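Local coordinates for gala protein type 1, 3 or 4 (Legionella pneumophila subsp. pneumophila, PDB 4XA9) that carries leucine-rich repeats and may bind a small GTPase and stimulate its GTP hydrolysis, at residues Leu96-Asn101 against Ile118-Leu123. Residues are numbered along the deposited sequence; the frame is centred on the assembly and turned at random.
Sequences LDVSFN and ITLYAL
Leu-96 and Tyr-121 are joined backbone to backbone in the way neighbouring strands of a leucine-rich-repeat solenoid pair. Tyr-121 N gives an almost straight bond to Leu-96 O (2.8 Å, 172° at the hydrogen), flanked by Leu-96 N to Thr-119 O and Val-98 N to Tyr-121 O, the alternating pattern of a parallel pair carried one residue past the end of strand 95-97. Farther on the pairing continues with a side chain standing in for a carbonyl: Ser-99 OG accepts a hydrogen bond from Leu-123 N (2.9 Å), more bent than those of the strands, and Phe-100 N then returns to Leu-123 O.

Asp-97, with CG anti to its own nitrogen (chi1 -172°), reaches along the chain so that OD1 takes both Ser-99 N, closing an Asx turn, and Ser-99 OG at 2.8 Å. The hydroxyl is therefore donor to the carboxylate and acceptor from Leu-123, which fixes its rotation.

The apolar face is wholly buried. Leu-96 and Leu-120 run side by side in the same direction, CD2 to CD1 at 4.0 Å, and Val-98 CG2 rests on both Leu-120 CD1 (3.9 Å) and Ala-122 CB. The polar face is packed as closely but more open, Tyr-121 being partly exposed: its CB lies 3.5 Å from Asp-97 OD1, while the ring, turned 44° from the carboxylate plane, brings an edge to Leu-96 O. Another protein chain meets this face, one side chain bonding Asp-97 OD2 and a ring stacking on Tyr-121, whose OH bonds Lys-142 NZ.

Within the solenoid this is one beta-alpha-beta unit: helix 104-113 links the strands and sets Leu-111 against Leu-96, Val-98 and Leu-120, while strands 71-73 and 142-144 continue the parallel sheet on either side.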
loop_
_atom_site.group_PDB
_atom_site.type_symbol
_atom_site.label_atom_id
_atom_site.label_comp_id
_atom_site.label_asym_id
_atom_site.label_seq_id
_atom_site.Cartn_x
_atom_site.Cartn_y
_atom_site.Cartn_z
ATOM N N LEU A 96 -11.640 -11.017 7.988
ATOM C CA LEU A 96 -10.715 -10.355 8.902
ATOM C C LEU A 96 -9.576 -9.650 8.179
ATOM O O LEU A 96 -8.942 -10.228 7.295
ATOM C CB LEU A 96 -10.135 -11.374 9.888
ATOM C CG LEU A 96 -9.046 -10.923 10.866
ATOM C CD1 LEU A 96 -9.585 -9.887 11.858
ATOM C CD2 LEU A 96 -8.491 -12.132 11.612
ATOM N N ASP A 97 -9.322 -8.405 8.566
ATOM C CA ASP A 97 -8.150 -7.673 8.106
ATOM C C ASP A 97 -7.226 -7.385 9.287
ATOM O O ASP A 97 -7.560 -6.588 10.162
ATOM C CB ASP A 97 -8.567 -6.371 7.410
ATOM C CG ASP A 97 -7.403 -5.663 6.741
ATOM O OD1 ASP A 97 -6.247 -6.033 7.009
ATOM O OD2 ASP A 97 -7.641 -4.727 5.951
ATOM N N VAL A 98 -6.064 -8.034 9.308
ATOM C CA VAL A 98 -5.067 -7.790 10.348
ATOM C C VAL A 98 -3.770 -7.268 9.740
ATOM O O VAL A 98 -2.698 -7.433 10.324
ATOM C CB VAL A 98 -4.743 -9.065 11.167
ATOM C CG1 VAL A 98 -5.909 -9.442 12.066
ATOM C CG2 VAL A 98 -4.371 -10.222 10.245
ATOM N N SER A 99 -3.872 -6.654 8.565
ATOM C CA SER A 99 -2.694 -6.141 7.865
ATOM C C SER A 99 -1.932 -5.143 8.741
ATOM O O SER A 99 -2.537 -4.451 9.558
ATOM C CB SER A 99 -3.106 -5.485 6.546
ATOM O OG SER A 99 -3.832 -6.394 5.733
ATOM N N PHE A 100 -0.611 -5.094 8.581
ATOM C CA PHE A 100 0.230 -4.124 9.284
ATOM C C PHE A 100 0.063 -4.185 10.802
ATOM O O PHE A 100 -0.261 -3.181 11.438
ATOM C CB PHE A 100 -0.064 -2.706 8.790
ATOM C CG PHE A 100 0.262 -2.496 7.335
ATOM C CD1 PHE A 100 -0.666 -2.803 6.349
ATOM C CD2 PHE A 100 1.503 -2.005 6.955
ATOM C CE1 PHE A 100 -0.360 -2.616 4.999
ATOM C CE2 PHE A 100 1.817 -1.818 5.612
ATOM C CZ PHE A 100 0.883 -2.125 4.633
ATOM N N ASN A 101 0.287 -5.364 11.372
ATOM C CA ASN A 101 0.163 -5.548 12.821
ATOM C C ASN A 101 1.311 -6.352 13.419
ATOM O O ASN A 101 1.277 -6.696 14.597
ATOM C CB ASN A 101 -1.160 -6.238 13.169
ATOM C CG ASN A 101 -2.259 -5.260 13.489
ATOM O OD1 ASN A 101 -2.275 -4.661 14.568
ATOM N ND2 ASN A 101 -3.205 -5.110 12.572
ATOM N N ILE A 118 -13.186 -17.120 6.520
ATOM C CA ILE A 118 -13.373 -17.290 5.085
ATOM C C ILE A 118 -12.405 -16.402 4.299
ATOM O O ILE A 118 -11.837 -16.823 3.288
ATOM C CB ILE A 118 -14.814 -16.948 4.659
ATOM C CG1 ILE A 118 -15.825 -17.717 5.508
ATOM C CG2 ILE A 118 -15.019 -17.272 3.194
ATOM C CD1 ILE A 118 -17.269 -17.359 5.199
ATOM N N THR A 119 -12.220 -15.170 4.769
ATOM C CA THR A 119 -11.358 -14.205 4.094
ATOM C C THR A 119 -10.362 -13.570 5.055
ATOM O O THR A 119 -10.743 -13.095 6.123
ATOM C CB THR A 119 -12.180 -13.090 3.432
ATOM O OG1 THR A 119 -12.993 -13.642 2.393
ATOM C CG2 THR A 119 -11.278 -12.023 2.850
ATOM N N LEU A 120 -9.089 -13.563 4.672
ATOM C CA LEU A 120 -8.051 -12.967 5.506
ATOM C C LEU A 120 -7.173 -11.989 4.732
ATOM O O LEU A 120 -6.532 -12.350 3.737
ATOM C CB LEU A 120 -7.173 -14.056 6.134
ATOM C CG LEU A 120 -5.993 -13.561 6.984
ATOM C CD1 LEU A 120 -6.489 -12.788 8.199
ATOM C CD2 LEU A 120 -5.087 -14.703 7.410
ATOM N N TYR A 121 -7.153 -10.745 5.196
ATOM C CA TYR A 121 -6.203 -9.754 4.704
ATOM C C TYR A 121 -5.105 -9.637 5.740
ATOM O O TYR A 121 -5.384 -9.359 6.911
ATOM C CB TYR A 121 -6.866 -8.392 4.475
ATOM C CG TYR A 121 -8.062 -8.428 3.551
ATOM C CD1 TYR A 121 -7.911 -8.269 2.185
ATOM C CD2 TYR A 121 -9.346 -8.624 4.053
ATOM C CE1 TYR A 121 -8.998 -8.302 1.338
ATOM C CE2 TYR A 121 -10.446 -8.658 3.212
ATOM C CZ TYR A 121 -10.264 -8.496 1.855
ATOM O OH TYR A 121 -11.347 -8.530 1.009
ATOM N N ALA A 122 -3.864 -9.865 5.330
ATOM C CA ALA A 122 -2.763 -9.851 6.283
ATOM C C ALA A 122 -1.514 -9.282 5.640
ATOM O O ALA A 122 -0.419 -9.816 5.818
ATOM C CB ALA A 122 -2.495 -11.266 6.822
ATOM N N LEU A 123 -1.690 -8.203 4.889
ATOM C CA LEU A 123 -0.581 -7.542 4.212
ATOM C C LEU A 123 0.452 -7.083 5.228
ATOM O O LEU A 123 0.094 -6.678 6.339
ATOM C CB LEU A 123 -1.071 -6.334 3.403
ATOM C CG LEU A 123 -1.934 -6.526 2.156
ATOM C CD1 LEU A 123 -3.340 -6.993 2.520
ATOM C CD2 LEU A 123 -2.007 -5.221 1.376
#